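Local structure of caspase (Drosophila melanogaster, 3SIR) at residues E47-T50 against R51-Q55. The protein acts as a cysteine protease (caspase drICE) of the cascade that executes apoptosis, cleaving lamin DmO and baculovirus p35 in vitro. The protein carries 1 engineered substitution. Sequence-based numbering, arbitrary orientation.
Sequences ENLT and RVLKQ
The guanidinium of Arg51 folds back over the preceding turn of the helix; the backbone N of Asn48 lies at its edge, almost level with it, and the carbonyl carbon of Glu47 approaches obliquely. The Asn48 amide stands steeply to it, the two planes 70° apart, and its OD1 stays 3.9 Å from Arg51 NH2. A bend at chi3 (-23°) turns the arginine back, bringing NH2 to 3.6 Å from Glu47 CB. The Glu47 chain is extended beyond CG and leaves OE1 4.6 Å from Arg51 NH2, too far for a salt bridge, although the opposite charges probably attract. Long charged chains suit this exposed surface, where their ends can meet solvent. The Glu47 side chain is about 10 Å from that of His96, probably an active-site residue.

The backbone between these groups is held by i to i+4 bonds: Arg51 N to Glu47 O, Val52 N to Asn48 O, Leu53 N to Leu49 O at 2.9 Å, and a weak one from Lys54 N to Thr50 O. The Thr50 hydroxyl, beside its own backbone N (chi1 -76°), turns back along the helix and hydrogen-bonds to Cys46 O, one turn earlier. Its methyl CG2 lies alongside the extended Lys54 chain, 4.0 Å from CE. Leu49 and Leu53 project side by side, Leu49 CD2 4.0 Å from Leu53 CG.

Apolar because buried, these leucines press helix 45-55 onto caspase-sheet strands 19-28 and 86-95, while Thr50, Leu53 and Lys54 reach strand 59-65. Buried, apolar Val52 packs with Leu49 and Asn48, polar where partly exposed, against helix 193-205.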
ATOM      1  N   GLU A  47     -14.868   0.897 -18.672  1.00 49.15           N
ATOM      2  CA  GLU A  47     -16.293   0.603 -18.595  1.00 48.57           C
ATOM      3  C   GLU A  47     -16.553  -0.413 -17.494  1.00 46.85           C
ATOM      4  O   GLU A  47     -17.404  -0.202 -16.632  1.00 47.29           O
ATOM      5  CB  GLU A  47     -16.813   0.081 -19.936  1.00 49.42           C
ATOM      6  CG  GLU A  47     -17.036   1.166 -20.986  1.00 49.58           C
ATOM      7  CD  GLU A  47     -17.244   0.594 -22.380  1.00 54.15           C
ATOM      8  OE1 GLU A  47     -18.326   0.016 -22.632  1.00 52.97           O
ATOM      9  OE2 GLU A  47     -16.309   0.681 -23.207  1.00 49.70           O
ATOM     10  N   ASN A  48     -15.750  -1.471 -17.483  1.00 45.03           N
ATOM     11  CA  ASN A  48     -15.722  -2.398 -16.363  1.00 43.64           C
ATOM     12  C   ASN A  48     -15.630  -1.692 -15.009  1.00 43.25           C
ATOM     13  O   ASN A  48     -16.610  -1.635 -14.267  1.00 41.48           O
ATOM     14  CB  ASN A  48     -14.574  -3.389 -16.539  1.00 44.92           C
ATOM     15  CG  ASN A  48     -14.935  -4.544 -17.456  1.00 47.22           C
ATOM     16  OD1 ASN A  48     -16.097  -4.947 -17.545  1.00 48.89           O
ATOM     17  ND2 ASN A  48     -13.927  -5.130 -18.091  1.00 50.44           N
ATOM     18  N   LEU A  49     -14.487  -1.073 -14.731  1.00 42.45           N
ATOM     19  CA  LEU A  49     -14.374  -0.160 -13.599  1.00 42.00           C
ATOM     20  C   LEU A  49     -15.717   0.488 -13.277  1.00 42.84           C
ATOM     21  O   LEU A  49     -16.347   0.158 -12.270  1.00 44.25           O
ATOM     22  CB  LEU A  49     -13.316   0.915 -13.861  1.00 40.96           C
ATOM     23  CG  LEU A  49     -12.251   1.089 -12.773  1.00 40.49           C
ATOM     24  CD1 LEU A  49     -11.842   2.545 -12.609  1.00 31.05           C
ATOM     25  CD2 LEU A  49     -12.715   0.515 -11.439  1.00 43.55           C
ATOM     26  N   THR A  50     -16.149   1.402 -14.141  1.00 43.12           N
ATOM     27  CA  THR A  50     -17.479   2.003 -14.060  1.00 42.15           C
ATOM     28  C   THR A  50     -18.530   1.053 -13.485  1.00 43.44           C
ATOM     29  O   THR A  50     -19.187   1.368 -12.494  1.00 43.40           O
ATOM     30  CB  THR A  50     -17.941   2.525 -15.441  1.00 42.05           C
ATOM     31  OG1 THR A  50     -17.262   3.751 -15.740  1.00 41.48           O
ATOM     32  CG2 THR A  50     -19.448   2.770 -15.472  1.00 40.56           C
ATOM     33  N   ARG A  51     -18.713  -0.093 -14.130  1.00 44.30           N
ATOM     34  CA  ARG A  51     -19.766  -1.026 -13.747  1.00 46.70           C
ATOM     35  C   ARG A  51     -19.598  -1.476 -12.298  1.00 47.96           C
ATOM     36  O   ARG A  51     -20.515  -1.360 -11.482  1.00 48.23           O
ATOM     37  CB  ARG A  51     -19.717  -2.245 -14.663  1.00 46.97           C
ATOM     38  CG  ARG A  51     -21.055  -2.913 -14.903  1.00 53.13           C
ATOM     39  CD  ARG A  51     -20.953  -3.833 -16.107  1.00 58.57           C
ATOM     40  NE  ARG A  51     -19.855  -3.422 -16.979  1.00 61.73           N
ATOM     41  CZ  ARG A  51     -20.007  -2.954 -18.215  1.00 61.75           C
ATOM     42  NH1 ARG A  51     -21.208  -2.918 -18.775  1.00 59.17           N
ATOM     43  NH2 ARG A  51     -18.939  -2.605 -18.922  1.00 65.20           N
ATOM     44  N   VAL A  52     -18.424  -2.020 -11.993  1.00 48.55           N
ATOM     45  CA  VAL A  52     -18.150  -2.554 -10.666  1.00 47.30           C
ATOM     46  C   VAL A  52     -18.357  -1.487  -9.601  1.00 47.58           C
ATOM     47  O   VAL A  52     -18.831  -1.778  -8.501  1.00 48.08           O
ATOM     48  CB  VAL A  52     -16.716  -3.096 -10.558  1.00 45.73           C
ATOM     49  CG1 VAL A  52     -16.623  -4.092  -9.420  1.00 47.20           C
ATOM     50  CG2 VAL A  52     -16.300  -3.750 -11.860  1.00 45.72           C
ATOM     51  N   LEU A  53     -17.993  -0.253  -9.929  1.00 46.58           N
ATOM     52  CA  LEU A  53     -18.097   0.836  -8.969  1.00 46.78           C
ATOM     53  C   LEU A  53     -19.544   1.280  -8.812  1.00 48.66           C
ATOM     54  O   LEU A  53     -19.892   1.943  -7.835  1.00 49.11           O
ATOM     55  CB  LEU A  53     -17.220   2.017  -9.384  1.00 45.43           C
ATOM     56  CG  LEU A  53     -15.722   1.861  -9.112  1.00 42.96           C
ATOM     57  CD1 LEU A  53     -15.078   3.224  -8.912  1.00 45.51           C
ATOM     58  CD2 LEU A  53     -15.474   0.970  -7.907  1.00 39.19           C
ATOM     59  N   LYS A  54     -20.387   0.874  -9.759  1.00 49.05           N
ATOM     60  CA  LYS A  54     -21.822   1.108  -9.661  1.00 50.25           C
ATOM     61  C   LYS A  54     -22.479  -0.001  -8.848  1.00 50.89           C
ATOM     62  O   LYS A  54     -23.376   0.258  -8.044  1.00 50.54           O
ATOM     63  CB  LYS A  54     -22.456   1.182 -11.052  1.00 51.50           C
ATOM     64  CG  LYS A  54     -22.032   2.397 -11.874  1.00 57.35           C
ATOM     65  CD  LYS A  54     -22.854   2.541 -13.151  1.00 59.24           C
ATOM     66  CE  LYS A  54     -22.827   3.978 -13.660  1.00 60.70           C
ATOM     67  NZ  LYS A  54     -23.332   4.122 -15.058  1.00 61.65           N
ATOM     68  N   GLN A  55     -22.044  -1.238  -9.073  1.00 50.65           N
ATOM     69  CA  GLN A  55     -22.473  -2.360  -8.241  1.00 49.75           C
ATOM     70  C   GLN A  55     -22.121  -2.123  -6.777  1.00 48.59           C
ATOM     71  O   GLN A  55     -22.791  -2.639  -5.884  1.00 47.43           O
ATOM     72  CB  GLN A  55     -21.839  -3.670  -8.716  1.00 50.72           C
ATOM     73  CG  GLN A  55     -22.719  -4.499  -9.645  1.00 53.50           C
ATOM     74  CD  GLN A  55     -21.914  -5.208 -10.722  1.00 57.79           C
ATOM     75  OE1 GLN A  55     -21.008  -5.991 -10.420  1.00 57.33           O
ATOM     76  NE2 GLN A  55     -22.200  -4.890 -11.983  1.00 49.18           N
TER